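Local atomic coordinates of TetR family transcriptional regulator (Rhodococcus erythropolis, PDB entry 4ZA6), a protein that probably represses transcription as a DNA-binding regulator of the TetR family, acting on the qsdA gene for degradation of quorum-sensing signals. Residues A[149-154]-A[176-180]; A[14-18]-A[53-57]; A[154-158]-A[169-173]. All coordinates share one frame; numbering follows the deposited sequence.

Contact 1 (A[149-154]-A[176-180])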
ATOM      1  N   ALA A 149      -2.763   5.041  12.187  1.00 25.26           N
ATOM      2  CA  ALA A 149      -2.702   6.508  12.160  1.00 25.73           C
ATOM      3  C   ALA A 149      -1.699   7.020  11.115  1.00 28.79           C
ATOM      4  O   ALA A 149      -2.024   7.942  10.376  1.00 26.78           O
ATOM      5  CB  ALA A 149      -2.350   7.048  13.533  1.00 26.33           C
ATOM      6  N   LEU A 150      -0.506   6.403  11.046  1.00 25.63           N
ATOM      7  CA  LEU A 150       0.540   6.766  10.083  1.00 27.18           C
ATOM      8  C   LEU A 150       0.021   6.589   8.651  1.00 29.80           C
ATOM      9  O   LEU A 150       0.163   7.498   7.849  1.00 29.81           O
ATOM     10  CB  LEU A 150       1.834   5.926  10.285  1.00 28.18           C
ATOM     11  CG  LEU A 150       2.791   6.289  11.456  1.00 34.88           C
ATOM     12  CD1 LEU A 150       4.095   5.521  11.351  1.00 34.54           C
ATOM     13  CD2 LEU A 150       3.154   7.777  11.461  1.00 38.47           C
ATOM     14  N   VAL A 151      -0.633   5.448   8.358  1.00 25.56           N
ATOM     15  CA  VAL A 151      -1.183   5.142   7.033  1.00 24.89           C
ATOM     16  C   VAL A 151      -2.261   6.166   6.661  1.00 30.58           C
ATOM     17  O   VAL A 151      -2.219   6.725   5.554  1.00 32.30           O
ATOM     18  CB  VAL A 151      -1.730   3.682   6.999  1.00 28.00           C
ATOM     19  CG1 VAL A 151      -2.571   3.403   5.739  1.00 28.53           C
ATOM     20  CG2 VAL A 151      -0.584   2.690   7.112  1.00 27.19           C
ATOM     21  N   ARG A 152      -3.224   6.393   7.567  1.00 25.57           N
ATOM     22  CA  ARG A 152      -4.336   7.336   7.331  1.00 26.77           C
ATOM     23  C   ARG A 152      -3.878   8.769   7.061  1.00 31.16           C
ATOM     24  O   ARG A 152      -4.511   9.449   6.261  1.00 30.66           O
ATOM     25  CB  ARG A 152      -5.318   7.345   8.512  1.00 28.64           C
ATOM     26  CG  ARG A 152      -6.104   6.039   8.721  1.00 35.59           C
ATOM     27  CD  ARG A 152      -7.190   5.815   7.699  1.00 32.02           C
ATOM     28  NE  ARG A 152      -8.258   6.811   7.833  1.00 27.19           N
ATOM     29  CZ  ARG A 152      -9.252   6.943   6.963  1.00 30.74           C
ATOM     30  NH1 ARG A 152      -9.301   6.176   5.884  1.00 23.67           N
ATOM     31  NH2 ARG A 152     -10.192   7.859   7.153  1.00 27.73           N
ATOM     32  N   ILE A 153      -2.819   9.247   7.773  1.00 30.16           N
ATOM     33  CA  ILE A 153      -2.309  10.623   7.634  1.00 30.63           C
ATOM     34  C   ILE A 153      -1.478  10.806   6.407  1.00 34.45           C
ATOM     35  O   ILE A 153      -1.431  11.918   5.898  1.00 34.24           O
ATOM     36  CB  ILE A 153      -1.558  11.222   8.866  1.00 35.03           C
ATOM     37  CG1 ILE A 153      -0.320  10.418   9.301  1.00 34.84           C
ATOM     38  CG2 ILE A 153      -2.485  11.625   9.962  1.00 38.06           C
ATOM     39  CD1 ILE A 153       0.345  10.853  10.493  1.00 43.93           C
ATOM     40  N   CYS A 154      -0.784   9.739   5.965  1.00 33.06           N
ATOM     41  CA  CYS A 154       0.129   9.743   4.826  1.00 34.68           C
ATOM     42  C   CYS A 154      -0.496   9.522   3.496  1.00 33.26           C
ATOM     43  O   CYS A 154      -0.058  10.149   2.534  1.00 31.45           O
ATOM     44  CB  CYS A 154       1.270   8.756   5.048  1.00 37.84           C
ATOM     45  SG  CYS A 154       2.358   9.208   6.416  1.00 44.25           S
ATOM     46  N   LEU A 176       4.464  14.630   8.981  1.00 26.70           N
ATOM     47  CA  LEU A 176       3.361  14.065   9.784  1.00 27.34           C
ATOM     48  C   LEU A 176       3.787  12.793  10.533  1.00 28.98           C
ATOM     49  O   LEU A 176       3.414  12.623  11.694  1.00 29.37           O
ATOM     50  CB  LEU A 176       2.134  13.801   8.912  1.00 27.44           C
ATOM     51  CG  LEU A 176       1.330  15.051   8.515  1.00 32.37           C
ATOM     52  CD1 LEU A 176       0.400  14.741   7.356  1.00 32.48           C
ATOM     53  CD2 LEU A 176       0.508  15.602   9.704  1.00 32.38           C
ATOM     54  N   ILE A 177       4.598  11.927   9.887  1.00 23.04           N
ATOM     55  CA  ILE A 177       5.157  10.719  10.525  1.00 22.49           C
ATOM     56  C   ILE A 177       6.061  11.141  11.680  1.00 28.33           C
ATOM     57  O   ILE A 177       5.908  10.615  12.787  1.00 27.90           O
ATOM     58  CB  ILE A 177       5.893   9.808   9.521  1.00 25.34           C
ATOM     59  CG1 ILE A 177       4.936   9.289   8.457  1.00 25.01           C
ATOM     60  CG2 ILE A 177       6.610   8.649  10.237  1.00 27.71           C
ATOM     61  CD1 ILE A 177       5.644   8.870   7.186  1.00 42.98           C
ATOM     62  N   ALA A 178       6.987  12.101  11.421  1.00 25.24           N
ATOM     63  CA  ALA A 178       7.901  12.654  12.439  1.00 26.41           C
ATOM     64  C   ALA A 178       7.102  13.164  13.648  1.00 31.05           C
ATOM     65  O   ALA A 178       7.358  12.741  14.764  1.00 28.48           O
ATOM     66  CB  ALA A 178       8.708  13.799  11.853  1.00 27.81           C
ATOM     67  N   LEU A 179       6.086  14.021  13.399  1.00 29.74           N
ATOM     68  CA  LEU A 179       5.194  14.576  14.426  1.00 30.34           C
ATOM     69  C   LEU A 179       4.488  13.484  15.199  1.00 33.03           C
ATOM     70  O   LEU A 179       4.424  13.560  16.415  1.00 32.20           O
ATOM     71  CB  LEU A 179       4.169  15.514  13.767  1.00 31.30           C
ATOM     72  CG  LEU A 179       3.111  16.143  14.655  1.00 37.51           C
ATOM     73  CD1 LEU A 179       3.703  17.264  15.547  1.00 38.65           C
ATOM     74  CD2 LEU A 179       1.962  16.660  13.815  1.00 36.78           C
ATOM     75  N   LEU A 180       3.995  12.444  14.514  1.00 31.85           N
ATOM     76  CA  LEU A 180       3.351  11.324  15.190  1.00 33.61           C
ATOM     77  C   LEU A 180       4.346  10.547  16.079  1.00 34.94           C
ATOM     78  O   LEU A 180       3.968  10.073  17.143  1.00 33.95           O
ATOM     79  CB  LEU A 180       2.701  10.377  14.178  1.00 35.49           C
ATOM     80  CG  LEU A 180       1.353   9.848  14.629  1.00 44.33           C
ATOM     81  CD1 LEU A 180       0.228  10.603  13.980  1.00 45.46           C
ATOM     82  CD2 LEU A 180       1.230   8.348  14.394  1.00 48.71           C
TER

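Contact 2 (A[14-18]-A[53-57])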
ATOM      1  N   ALA A  14      -4.484 -12.157 -12.166  1.00 32.23           N
ATOM      2  CA  ALA A  14      -4.969 -10.769 -12.034  1.00 31.94           C
ATOM      3  C   ALA A  14      -3.788  -9.782 -11.845  1.00 36.54           C
ATOM      4  O   ALA A  14      -3.773  -8.734 -12.473  1.00 36.62           O
ATOM      5  CB  ALA A  14      -5.944 -10.668 -10.884  1.00 31.92           C
ATOM      6  N   ALA A  15      -2.771 -10.172 -11.053  1.00 34.07           N
ATOM      7  CA  ALA A  15      -1.540  -9.411 -10.812  1.00 34.19           C
ATOM      8  C   ALA A  15      -0.737  -9.240 -12.108  1.00 39.31           C
ATOM      9  O   ALA A  15      -0.201  -8.153 -12.330  1.00 39.10           O
ATOM     10  CB  ALA A  15      -0.690 -10.098  -9.747  1.00 34.77           C
ATOM     11  N   SER A  16      -0.699 -10.270 -12.989  1.00 36.54           N
ATOM     12  CA  SER A  16       0.011 -10.144 -14.274  1.00 38.00           C
ATOM     13  C   SER A  16      -0.662  -9.115 -15.201  1.00 41.74           C
ATOM     14  O   SER A  16       0.022  -8.408 -15.929  1.00 41.23           O
ATOM     15  CB  SER A  16       0.198 -11.500 -14.964  1.00 42.75           C
ATOM     16  OG  SER A  16      -0.845 -11.851 -15.863  1.00 53.44           O
ATOM     17  N   MET A  17      -2.000  -9.024 -15.150  1.00 37.75           N
ATOM     18  CA  MET A  17      -2.772  -8.057 -15.918  1.00 37.60           C
ATOM     19  C   MET A  17      -2.451  -6.644 -15.424  1.00 40.47           C
ATOM     20  O   MET A  17      -2.238  -5.762 -16.247  1.00 42.14           O
ATOM     21  CB  MET A  17      -4.276  -8.345 -15.798  1.00 39.76           C
ATOM     22  CG  MET A  17      -4.707  -9.601 -16.526  1.00 43.76           C
ATOM     23  SD  MET A  17      -6.387 -10.127 -16.077  1.00 48.08           S
ATOM     24  CE  MET A  17      -7.330  -9.155 -17.214  1.00 45.03           C
ATOM     25  N   TYR A  18      -2.359  -6.446 -14.089  1.00 35.12           N
ATOM     26  CA  TYR A  18      -2.010  -5.154 -13.474  1.00 33.96           C
ATOM     27  C   TYR A  18      -0.598  -4.738 -13.908  1.00 38.16           C
ATOM     28  O   TYR A  18      -0.428  -3.647 -14.443  1.00 35.55           O
ATOM     29  CB  TYR A  18      -2.145  -5.196 -11.936  1.00 33.28           C
ATOM     30  CG  TYR A  18      -1.550  -3.995 -11.212  1.00 32.46           C
ATOM     31  CD1 TYR A  18      -2.083  -2.721 -11.374  1.00 33.37           C
ATOM     32  CD2 TYR A  18      -0.474  -4.147 -10.340  1.00 33.85           C
ATOM     33  CE1 TYR A  18      -1.529  -1.613 -10.729  1.00 33.06           C
ATOM     34  CE2 TYR A  18       0.094  -3.051  -9.694  1.00 35.32           C
ATOM     35  CZ  TYR A  18      -0.440  -1.784  -9.888  1.00 41.30           C
ATOM     36  OH  TYR A  18       0.105  -0.709  -9.232  1.00 37.45           O
ATOM     37  N   THR A  53      -6.937  -6.793  -3.483  1.00 29.22           N
ATOM     38  CA  THR A  53      -6.054  -7.894  -3.043  1.00 27.76           C
ATOM     39  C   THR A  53      -4.744  -7.831  -3.783  1.00 31.19           C
ATOM     40  O   THR A  53      -3.700  -7.987  -3.167  1.00 32.71           O
ATOM     41  CB  THR A  53      -6.767  -9.233  -3.277  1.00 33.83           C
ATOM     42  OG1 THR A  53      -7.983  -9.214  -2.536  1.00 34.62           O
ATOM     43  CG2 THR A  53      -5.904 -10.448  -2.895  1.00 25.53           C
ATOM     44  N   VAL A  54      -4.809  -7.613  -5.115  1.00 27.50           N
ATOM     45  CA  VAL A  54      -3.672  -7.522  -6.025  1.00 27.78           C
ATOM     46  C   VAL A  54      -2.763  -6.364  -5.568  1.00 29.44           C
ATOM     47  O   VAL A  54      -1.555  -6.543  -5.414  1.00 29.01           O
ATOM     48  CB  VAL A  54      -4.194  -7.351  -7.489  1.00 32.62           C
ATOM     49  CG1 VAL A  54      -3.122  -6.778  -8.426  1.00 31.99           C
ATOM     50  CG2 VAL A  54      -4.739  -8.676  -8.039  1.00 33.05           C
ATOM     51  N   LEU A  55      -3.364  -5.197  -5.322  1.00 27.03           N
ATOM     52  CA  LEU A  55      -2.658  -3.991  -4.885  1.00 26.80           C
ATOM     53  C   LEU A  55      -2.125  -4.108  -3.469  1.00 28.76           C
ATOM     54  O   LEU A  55      -1.057  -3.578  -3.197  1.00 28.46           O
ATOM     55  CB  LEU A  55      -3.558  -2.758  -5.030  1.00 27.51           C
ATOM     56  CG  LEU A  55      -3.990  -2.423  -6.455  1.00 33.01           C
ATOM     57  CD1 LEU A  55      -4.956  -1.233  -6.477  1.00 33.20           C
ATOM     58  CD2 LEU A  55      -2.785  -2.197  -7.352  1.00 34.80           C
ATOM     59  N   ALA A  56      -2.839  -4.830  -2.584  1.00 23.86           N
ATOM     60  CA  ALA A  56      -2.386  -5.065  -1.205  1.00 24.31           C
ATOM     61  C   ALA A  56      -1.136  -5.955  -1.215  1.00 28.48           C
ATOM     62  O   ALA A  56      -0.206  -5.695  -0.469  1.00 28.25           O
ATOM     63  CB  ALA A  56      -3.491  -5.741  -0.409  1.00 25.07           C
ATOM     64  N   GLU A  57      -1.107  -7.005  -2.063  1.00 26.36           N
ATOM     65  CA  GLU A  57       0.066  -7.888  -2.153  1.00 25.53           C
ATOM     66  C   GLU A  57       1.285  -7.110  -2.704  1.00 28.40           C
ATOM     67  O   GLU A  57       2.386  -7.297  -2.208  1.00 26.78           O
ATOM     68  CB  GLU A  57      -0.236  -9.145  -3.003  1.00 26.89           C
ATOM     69  CG  GLU A  57      -1.172 -10.124  -2.308  1.00 28.26           C
ATOM     70  CD  GLU A  57      -1.315 -11.492  -2.947  1.00 37.45           C
ATOM     71  OE1 GLU A  57      -0.627 -11.762  -3.956  1.00 29.94           O
ATOM     72  OE2 GLU A  57      -2.134 -12.291  -2.444  1.00 33.16           O
TER

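Contact 3 (A[154-158]-A[169-173])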
ATOM      1  N   CYS A 154      -0.784   9.739   5.965  1.00 33.06           N
ATOM      2  CA  CYS A 154       0.129   9.743   4.826  1.00 34.68           C
ATOM      3  C   CYS A 154      -0.496   9.522   3.496  1.00 33.26           C
ATOM      4  O   CYS A 154      -0.058  10.149   2.534  1.00 31.45           O
ATOM      5  CB  CYS A 154       1.270   8.756   5.048  1.00 37.84           C
ATOM      6  SG  CYS A 154       2.358   9.208   6.416  1.00 44.25           S
ATOM      7  N   ASP A 155      -1.421   8.549   3.391  1.00 27.54           N
ATOM      8  CA  ASP A 155      -1.940   8.188   2.089  1.00 26.71           C
ATOM      9  C   ASP A 155      -2.604   9.289   1.248  1.00 31.55           C
ATOM     10  O   ASP A 155      -2.336   9.355   0.032  1.00 31.97           O
ATOM     11  CB  ASP A 155      -2.660   6.853   2.083  1.00 28.01           C
ATOM     12  CG  ASP A 155      -3.906   6.739   2.932  1.00 35.90           C
ATOM     13  OD1 ASP A 155      -4.430   7.806   3.399  1.00 35.63           O
ATOM     14  OD2 ASP A 155      -4.381   5.595   3.114  1.00 35.85           O
ATOM     15  N   VAL A 156      -3.330  10.232   1.897  1.00 26.30           N
ATOM     16  CA  VAL A 156      -3.951  11.353   1.163  1.00 26.94           C
ATOM     17  C   VAL A 156      -2.902  12.285   0.550  1.00 29.92           C
ATOM     18  O   VAL A 156      -3.193  12.979  -0.425  1.00 31.57           O
ATOM     19  CB  VAL A 156      -5.059  12.120   1.953  1.00 31.39           C
ATOM     20  CG1 VAL A 156      -6.307  11.246   2.122  1.00 30.65           C
ATOM     21  CG2 VAL A 156      -4.545  12.600   3.309  1.00 31.37           C
ATOM     22  N   HIS A 157      -1.680  12.309   1.141  1.00 25.46           N
ATOM     23  CA  HIS A 157      -0.576  13.135   0.651  1.00 23.96           C
ATOM     24  C   HIS A 157       0.127  12.417  -0.466  1.00 27.68           C
ATOM     25  O   HIS A 157       0.418  13.039  -1.497  1.00 28.45           O
ATOM     26  CB  HIS A 157       0.391  13.526   1.781  1.00 24.05           C
ATOM     27  CG  HIS A 157      -0.207  14.512   2.726  1.00 27.07           C
ATOM     28  ND1 HIS A 157      -0.418  15.818   2.357  1.00 29.29           N
ATOM     29  CD2 HIS A 157      -0.682  14.332   3.977  1.00 27.27           C
ATOM     30  CE1 HIS A 157      -0.984  16.400   3.397  1.00 27.84           C
ATOM     31  NE2 HIS A 157      -1.142  15.554   4.400  1.00 26.97           N
ATOM     32  N   LEU A 158       0.398  11.107  -0.289  1.00 23.39           N
ATOM     33  CA  LEU A 158       1.014  10.323  -1.364  1.00 22.65           C
ATOM     34  C   LEU A 158       0.196  10.429  -2.647  1.00 28.42           C
ATOM     35  O   LEU A 158       0.758  10.623  -3.730  1.00 28.41           O
ATOM     36  CB  LEU A 158       1.171   8.863  -0.933  1.00 21.71           C
ATOM     37  CG  LEU A 158       1.716   7.881  -1.969  1.00 26.28           C
ATOM     38  CD1 LEU A 158       3.038   8.369  -2.597  1.00 26.11           C
ATOM     39  CD2 LEU A 158       1.849   6.496  -1.371  1.00 27.58           C
ATOM     40  N   GLU A 169       2.637  14.578  -2.203  1.00 30.94           N
ATOM     41  CA  GLU A 169       3.202  15.395  -1.122  1.00 30.18           C
ATOM     42  C   GLU A 169       4.000  14.543  -0.128  1.00 34.39           C
ATOM     43  O   GLU A 169       3.607  14.394   1.034  1.00 34.97           O
ATOM     44  CB  GLU A 169       2.100  16.205  -0.438  1.00 30.40           C
ATOM     45  CG  GLU A 169       1.369  17.116  -1.411  1.00 33.11           C
ATOM     46  CD  GLU A 169       0.059  17.692  -0.915  1.00 43.32           C
ATOM     47  OE1 GLU A 169      -0.506  18.550  -1.626  1.00 37.82           O
ATOM     48  OE2 GLU A 169      -0.469  17.209   0.111  1.00 29.18           O
ATOM     49  N   ILE A 170       5.123  13.980  -0.600  1.00 29.94           N
ATOM     50  CA  ILE A 170       5.969  13.081   0.200  1.00 28.56           C
ATOM     51  C   ILE A 170       6.579  13.726   1.446  1.00 30.04           C
ATOM     52  O   ILE A 170       6.475  13.152   2.529  1.00 27.66           O
ATOM     53  CB  ILE A 170       6.958  12.251  -0.677  1.00 31.13           C
ATOM     54  CG1 ILE A 170       6.169  11.434  -1.734  1.00 30.69           C
ATOM     55  CG2 ILE A 170       7.870  11.327   0.186  1.00 30.05           C
ATOM     56  CD1 ILE A 170       6.979  10.819  -2.844  1.00 38.72           C
ATOM     57  N   GLU A 171       7.169  14.933   1.303  1.00 28.20           N
ATOM     58  CA  GLU A 171       7.774  15.648   2.428  1.00 27.47           C
ATOM     59  C   GLU A 171       6.793  15.996   3.506  1.00 29.47           C
ATOM     60  O   GLU A 171       7.127  15.894   4.678  1.00 27.08           O
ATOM     61  CB  GLU A 171       8.579  16.884   1.981  1.00 29.60           C
ATOM     62  CG  GLU A 171       9.867  16.506   1.261  1.00 34.33           C
ATOM     63  CD  GLU A 171      10.868  15.623   1.996  1.00 36.51           C
ATOM     64  OE1 GLU A 171      11.574  14.859   1.306  1.00 32.37           O
ATOM     65  OE2 GLU A 171      10.955  15.684   3.242  1.00 29.15           O
ATOM     66  N   THR A 172       5.580  16.402   3.123  1.00 26.67           N
ATOM     67  CA  THR A 172       4.519  16.708   4.090  1.00 26.62           C
ATOM     68  C   THR A 172       4.105  15.431   4.805  1.00 26.70           C
ATOM     69  O   THR A 172       3.896  15.469   6.006  1.00 26.23           O
ATOM     70  CB  THR A 172       3.337  17.425   3.405  1.00 34.81           C
ATOM     71  OG1 THR A 172       3.803  18.658   2.859  1.00 35.81           O
ATOM     72  CG2 THR A 172       2.210  17.720   4.358  1.00 36.04           C
ATOM     73  N   ALA A 173       4.036  14.303   4.100  1.00 25.06           N
ATOM     74  CA  ALA A 173       3.660  13.034   4.747  1.00 24.58           C
ATOM     75  C   ALA A 173       4.745  12.634   5.759  1.00 28.07           C
ATOM     76  O   ALA A 173       4.413  12.214   6.864  1.00 26.15           O
ATOM     77  CB  ALA A 173       3.456  11.934   3.710  1.00 25.15           C
TER

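Contact 1 (A[149-154]-A[176-180])
Leu-150 reaches across to helix 176-180 with its CD2 methyl, which lies 3.7 Å from CA of Ile-177 and 3.6 Å from CD2 of Leu-180. Its chain meets Ile-177 at about a right angle, and the one methyl touches two residues about a turn apart. On one flank the small CB of Ala-149 leaves room for CD2 of Leu-180, while the other branch of that leucine, CD1, presses on CD1 of Ile-153 at 3.5 Å, tighter than usual for two methyls. Ile-153 holds CG1 between its backbone N and carbonyl carbon (chi1 59°), probably a less favourable choice in a helix, which carries CD1 across to CB of Leu-176, 3.8 Å away. Cys-154 closes the buried edge, its SG 3.3 Å from CG1 of Ile-177; a short, unbranched side chain suits a place so near the isoleucine.

Further out, Ile-177 rests on Leu-79 and Phe-82 of helix 74-90, and Leu-150 on Thr-124 of helix 115-133. With no hydrogen bond between the segments, packing alone joins them. Their axes run roughly antiparallel, at 149° and 10.1 Å apart, as one pair within the all-helical C-terminal domain of a TetR-family regulator.

Contact 2 (A[14-18]-A[53-57])
Tyr-18 reaches over Val-54 and Leu-55, its CB and ring meeting apolar groups and its OH a polar one. CB starts the contact, 4.0 Å from CG1 of Val-54. With CG anti to the backbone N (chi1 169°), the ring is carried past that valine, whose chain runs alongside in the opposite direction, and CD2 of the tyrosine still lies 4.2 Å from CG1 of Val-54. Beyond it the ring passes to Leu-55. The CD2 methyl of this leucine sits over one face, offset toward the rim, 3.7 Å from the centroid and 21° off the normal: a CH-pi contact. CE1 and CE2 of the ring both lie near this methyl, and CZ is nearest, at 3.5 Å. At the tip, OH turns to a hydrogen bond with O2 of a bound MPD molecule, probably from the crystallisation liquor. Tyrosine suits this place because a flat apolar body can lie against a methyl while its end stays polar. A serine here would probably leave the CD2 methyl of Leu-55 without its aromatic cover and open a gap between the helices.

One turn earlier, small alanines give the valine a smooth surface to lie on. Ala-14 places CB 3.7 Å from CG2 of Val-54, and the other branch of the valine, CG1, lies against CA of Ala-15. A beta-branched residue thus spreads its two methyls over an alanine-lined surface.

The segments cross at -75°, with axes 9.9 Å apart. Helix 4-19 is thereby packed across helix 47-69, the long helix that in TetR-family proteins connects the N-terminal DNA-binding part to the rest of the fold. Ala-14 also touches Leu-29 of helix 26-33, whereas Tyr-18 and Leu-55 both meet Leu-98 of helix 93-101, and Leu-55 reaches Ile-116 of helix 115-133.

Contact 3 (A[154-158]-A[169-173])
His-157 is held by Glu-169 through both backbone and side chain, and it gives up more surface here than any other residue of the two segments. Its ring donates from ND1 to OE2 of Glu-169 over 2.6 Å, with an N-H...O angle of 155°. The oxygen lies close to the ring plane and is approached nearly along its C-O axis, although the carboxylate itself is turned 38° from the ring. The extended chain of Glu-169 beyond CG gives it the reach for this bond. The carboxylate would tend to stabilise positive charge on the ring, though a neutral ring carrying its proton on ND1 would make the same bond.

The second bond runs between the backbones: N of Glu-169 donates to O of His-157 at 2.8 Å. Together the two bonds tie the last turn of helix 143-158 to the residue at the N-cap position of helix 170-181.

Over one ring face lies the CG2 methyl of Thr-172, 3.9 Å from the centroid, in a CH-pi contact; the threonine supplies it because CG2 is anti to its backbone N. Ala-173, with only a methyl, lets the two backbones approach, its CB 4.0 Å from CB of His-157 and equally near SG of Cys-154.

The site lies where helix 143-158 ends and helix 170-181 starts, after an intervening stretch without helix. Ala-173 is backed by Met-86 and Leu-158 by Val-89, both of helix 74-90, which packs against this pair of helices.

Contacts 1 and 3 are two levels of one helix pair, 143-158 with 170-181. Their centres lie 9 Å apart and they share Cys-154. They also touch directly, CD1 of Leu-176 packing 3.4 Å from NE2 of His-157, so the apolar seam of contact 1 runs on into the polar junction of contact 3. Contact 2 lies on the opposite side of the chain's centre, about 26 Å from contact 1 and 23 Å from contact 3 between centres; nearest atoms are about 11 Å away in both cases. It joins helix 4-19 to helix 47-69 and has the bound MPD at Tyr-18, whereas the other two lie within the C-terminal domain.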